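Side-chain contacts in branched-chain phosphotransacylase (Enterococcus faecalis, PDB 1YCO), which probably transfers branched-chain acyl groups between coenzyme A and phosphate: residues 188-191 with 192-195; 264-267 with 268-272. One frame throughout, in Å; residues are numbered along the deposited sequence.

Contact 1. Residues 188-191 with 192-195; sequences PLSL and DLAT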
loop_
_atom_site.group_PDB
_atom_site.type_symbol
_atom_site.label_atom_id
_atom_site.label_comp_id
_atom_site.label_asym_id
_atom_site.label_seq_id
_atom_site.Cartn_x
_atom_site.Cartn_y
_atom_site.Cartn_z
ATOM N N PRO A 188 -6.236 15.758 -3.672
ATOM C CA PRO A 188 -5.498 14.691 -2.992
ATOM C C PRO A 188 -5.992 14.412 -1.567
ATOM O O PRO A 188 -6.316 15.326 -0.815
ATOM C CB PRO A 188 -4.054 15.209 -2.970
ATOM C CG PRO A 188 -4.023 16.333 -3.934
ATOM C CD PRO A 188 -5.386 16.943 -3.844
ATOM N N LEU A 189 -6.032 13.140 -1.202
ATOM C CA LEU A 189 -6.435 12.748 0.135
ATOM C C LEU A 189 -5.550 11.580 0.518
ATOM O O LEU A 189 -5.231 10.733 -0.314
ATOM C CB LEU A 189 -7.892 12.289 0.195
ATOM C CG LEU A 189 -8.982 13.217 0.715
ATOM C CD1 LEU A 189 -10.225 12.381 0.999
ATOM C CD2 LEU A 189 -8.536 13.930 2.002
ATOM N N SER A 190 -5.166 11.555 1.788
ATOM C CA SER A 190 -4.336 10.506 2.330
ATOM C C SER A 190 -5.264 9.403 2.807
ATOM O O SER A 190 -6.408 9.668 3.179
ATOM C CB SER A 190 -3.538 11.054 3.500
ATOM O OG SER A 190 -4.428 11.547 4.485
ATOM N N LEU A 191 -4.759 8.173 2.811
ATOM C CA LEU A 191 -5.529 7.003 3.236
ATOM C C LEU A 191 -6.238 7.181 4.583
ATOM O O LEU A 191 -7.412 6.857 4.719
ATOM C CB LEU A 191 -4.609 5.767 3.294
ATOM C CG LEU A 191 -5.218 4.413 3.681
ATOM C CD1 LEU A 191 -6.074 3.892 2.539
ATOM C CD2 LEU A 191 -4.109 3.404 4.006
ATOM N N ASP A 192 -5.533 7.676 5.591
ATOM C CA ASP A 192 -6.177 7.854 6.897
ATOM C C ASP A 192 -7.299 8.899 6.839
ATOM O O ASP A 192 -8.383 8.673 7.372
ATOM C CB ASP A 192 -5.143 8.243 7.951
ATOM C CG ASP A 192 -4.311 9.413 7.522
ATOM O OD1 ASP A 192 -4.460 9.814 6.346
ATOM O OD2 ASP A 192 -3.510 9.929 8.337
ATOM N N LEU A 193 -7.040 10.043 6.206
ATOM C CA LEU A 193 -8.080 11.066 6.095
ATOM C C LEU A 193 -9.267 10.578 5.249
ATOM O O LEU A 193 -10.385 11.102 5.346
ATOM C CB LEU A 193 -7.523 12.372 5.511
ATOM C CG LEU A 193 -6.583 13.124 6.481
ATOM C CD1 LEU A 193 -5.862 14.256 5.766
ATOM C CD2 LEU A 193 -7.392 13.652 7.656
ATOM N N ALA A 194 -9.029 9.551 4.441
ATOM C CA ALA A 194 -10.080 9.007 3.604
ATOM C C ALA A 194 -10.949 7.938 4.288
ATOM O O ALA A 194 -12.161 7.849 4.036
ATOM C CB ALA A 194 -9.478 8.438 2.331
ATOM N N THR A 195 -10.337 7.158 5.173
ATOM C CA THR A 195 -11.013 6.053 5.840
ATOM C C THR A 195 -11.145 6.096 7.363
ATOM O O THR A 195 -11.800 5.232 7.940
ATOM C CB THR A 195 -10.289 4.748 5.514
ATOM O OG1 THR A 195 -8.936 4.853 5.976
ATOM C CG2 THR A 195 -10.277 4.489 3.998
#

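Contact 2. Residues 264-267 with 268-272; sequences HSLR and FAMRQ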
loop_
_atom_site.group_PDB
_atom_site.type_symbol
_atom_site.label_atom_id
_atom_site.label_comp_id
_atom_site.label_asym_id
_atom_site.label_seq_id
_atom_site.Cartn_x
_atom_site.Cartn_y
_atom_site.Cartn_z
ATOM N N HIS A 264 -15.420 -14.831 -2.029
ATOM C CA HIS A 264 -15.692 -13.417 -1.835
ATOM C C HIS A 264 -15.838 -12.677 -3.167
ATOM O O HIS A 264 -16.723 -11.835 -3.316
ATOM C CB HIS A 264 -14.592 -12.754 -0.991
ATOM C CG HIS A 264 -14.527 -13.249 0.423
ATOM N ND1 HIS A 264 -15.646 -13.623 1.134
ATOM C CD2 HIS A 264 -13.480 -13.375 1.275
ATOM C CE1 HIS A 264 -15.294 -13.958 2.363
ATOM N NE2 HIS A 264 -13.988 -13.815 2.474
ATOM N N SER A 265 -14.965 -12.991 -4.125
ATOM C CA SER A 265 -15.020 -12.361 -5.440
ATOM C C SER A 265 -16.289 -12.810 -6.154
ATOM O O SER A 265 -17.017 -12.006 -6.753
ATOM C CB SER A 265 -13.792 -12.725 -6.277
ATOM O OG SER A 265 -12.622 -12.135 -5.722
ATOM N N LEU A 266 -16.560 -14.108 -6.078
ATOM C CA LEU A 266 -17.759 -14.654 -6.694
ATOM C C LEU A 266 -18.992 -13.981 -6.084
ATOM O O LEU A 266 -19.955 -13.648 -6.786
ATOM C CB LEU A 266 -17.815 -16.168 -6.482
ATOM C CG LEU A 266 -19.113 -16.861 -6.888
ATOM C CD1 LEU A 266 -19.554 -16.420 -8.278
ATOM C CD2 LEU A 266 -18.885 -18.366 -6.836
ATOM N N ARG A 267 -18.937 -13.758 -4.775
ATOM C CA ARG A 267 -20.034 -13.128 -4.040
ATOM C C ARG A 267 -20.204 -11.682 -4.511
ATOM O O ARG A 267 -21.316 -11.160 -4.605
ATOM C CB ARG A 267 -19.724 -13.145 -2.535
ATOM C CG ARG A 267 -20.895 -12.823 -1.612
ATOM C CD ARG A 267 -21.834 -14.012 -1.481
ATOM N NE ARG A 267 -22.572 -14.001 -0.218
ATOM C CZ ARG A 267 -22.048 -14.311 0.968
ATOM N NH1 ARG A 267 -20.772 -14.661 1.064
ATOM N NH2 ARG A 267 -22.806 -14.279 2.064
ATOM N N PHE A 268 -19.078 -11.044 -4.791
ATOM C CA PHE A 268 -19.081 -9.668 -5.240
ATOM C C PHE A 268 -19.700 -9.593 -6.638
ATOM O O PHE A 268 -20.505 -8.705 -6.915
ATOM C CB PHE A 268 -17.647 -9.145 -5.215
ATOM C CG PHE A 268 -17.514 -7.699 -5.568
ATOM C CD1 PHE A 268 -18.490 -6.778 -5.209
ATOM C CD2 PHE A 268 -16.389 -7.248 -6.244
ATOM C CE1 PHE A 268 -18.348 -5.428 -5.524
ATOM C CE2 PHE A 268 -16.240 -5.897 -6.564
ATOM C CZ PHE A 268 -17.220 -4.987 -6.205
ATOM N N ALA A 269 -19.352 -10.554 -7.494
ATOM C CA ALA A 269 -19.865 -10.613 -8.864
ATOM C C ALA A 269 -21.370 -10.879 -8.903
ATOM O O ALA A 269 -22.109 -10.232 -9.655
ATOM C CB ALA A 269 -19.125 -11.701 -9.657
ATOM N N MET A 270 -21.822 -11.843 -8.103
ATOM C CA MET A 270 -23.252 -12.160 -8.049
ATOM C C MET A 270 -24.026 -10.922 -7.595
ATOM O O MET A 270 -25.112 -10.629 -8.092
ATOM C CB MET A 270 -23.521 -13.318 -7.079
ATOM C CG MET A 270 -23.153 -14.681 -7.633
ATOM S SD MET A 270 -23.211 -16.015 -6.398
ATOM C CE MET A 270 -24.939 -15.934 -5.881
ATOM N N ARG A 271 -23.438 -10.190 -6.660
ATOM C CA ARG A 271 -24.073 -9.004 -6.128
ATOM C C ARG A 271 -24.272 -7.928 -7.199
ATOM O O ARG A 271 -25.257 -7.200 -7.168
ATOM C CB ARG A 271 -23.237 -8.470 -4.966
ATOM C CG ARG A 271 -23.963 -7.543 -4.015
ATOM C CD ARG A 271 -23.648 -7.931 -2.581
ATOM N NE ARG A 271 -23.057 -6.842 -1.809
ATOM C CZ ARG A 271 -23.675 -5.705 -1.504
ATOM N NH1 ARG A 271 -24.923 -5.489 -1.908
ATOM N NH2 ARG A 271 -23.044 -4.790 -0.776
ATOM N N GLN A 272 -23.348 -7.835 -8.153
ATOM C CA GLN A 272 -23.460 -6.840 -9.219
ATOM C C GLN A 272 -24.486 -7.292 -10.259
ATOM O O GLN A 272 -25.134 -6.476 -10.918
ATOM C CB GLN A 272 -22.112 -6.636 -9.915
ATOM C CG GLN A 272 -20.970 -6.298 -8.977
ATOM C CD GLN A 272 -19.615 -6.252 -9.679
ATOM O OE1 GLN A 272 -18.613 -6.724 -9.140
ATOM N NE2 GLN A 272 -19.578 -5.670 -10.867
#

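Contact 1. Residues 188-191 with 192-195
Ser190 and Asp192 both turn their side chains back over their own backbone, with Ser190 OG (chi1 59°) and Asp192 CG (52°) each set between the backbone N and the carbonyl carbon, and this shared choice brings hydroxyl and carboxylate together. Ser190 OG donates to Asp192 OD1 at 2.5 Å, meeting the oxygen nearly end-on to its C-O bond. The same oxygen takes a second bond from Leu193 N at 2.6 Å, which reaches it from above the carboxylate plane. OD1 is therefore gripped by a side chain and a backbone amide, while the other oxygen, OD2, faces the second subunit, where Lys229 of that subunit forms a long, weak ion pair with it. Ser190 is the N-cap of the short helix 191-195, which takes over directly from strand 184-189, outermost in its mixed sheet within this chain. Serine suits this junction because its short hydroxyl holds the carboxylate that in turn takes the amide of Leu193. The backbone adds a weak bond from Ala194 N to Ser190 O. At the other end of the helix, Thr195 folds its hydroxyl back onto Leu191 O. OG1 donates at 2.8 Å from 38° above the carbonyl plane, and Thr195 N binds that oxygen too, at 3.0 Å, so the hydroxyl of threonine adds a second donor to the oxygen its own amide already binds. On the apolar side, Leu189 and Leu193 cross at about a right angle, with Leu189 CD2 4.0 Å from Leu193 CB. The other methyl of Leu189, CD1, lies 4.2 Å from Ala194 CB, and the small alanine lets the helix sit close to strands 150-154 and 215-217, touching Ala152, Leu154 and Leu216.

Contact 2. Residues 264-267 with 268-272
Four successive i to i+4 bonds, from Phe268 N to His264 O through Arg271 N to Arg267 O, keep this part of helix 259-274 regular; the straightest, Met270 N to Leu266 O, spans 2.9 Å at 166°. One turn apart, Leu266 and Met270 lie along the same flank, their side chains crossing at a slant. Leu266 CD1 comes within 4.0 Å of Met270 CG and 4.1 Å of SD. The methionine's CG, placed beside its own backbone N (chi1 -76°), also passes 3.5 Å from Leu266 O, and its unbranched chain lies against both the carbonyl oxygen and the methyl of Leu266. Phe268 rests its CB 3.3 Å from Ser265 O while its ring leads away towards Val103, Met105 and Thr242. Gln272 OE1 sits 3.5 Å above the ring centre, positioned by a hydrogen bond with Thr242 OG1. Ser265 OG bonds to Gly241 N and Ala269 touches Val251, a hydroxyl and a methyl small enough for the helix to lie close to its strands. Arg267 stays exposed. Apolar side chains thus add dispersion to the backbone bonds, whereas Ser265 and Gln272 use their polar ends to tie the helix to strand 238-244.

Overall arrangement
Both contacts are local, contact 1 wholly buried and contact 2 largely so, but they occupy distant parts of the chain: their centres are about 26 Å apart and they share no helix or strand. Contact 1, its centre about 21 Å from that of the chain, joins the end of strand 184-189 to a very short helix beside the second subunit, and adds side-chain hydroxyl bonds at both ends of the helix, and a carboxylate at its start, to backbone bonds and leucine packing. Contact 2, its centre about 9 Å from that of the chain, lies within one long helix packed on strands of both sheets; its cross-segment bonds are backbone to backbone, with apolar packing alongside. It meets no other chain, with Arg267 exposed and His264 and Arg271 partly so at its margin.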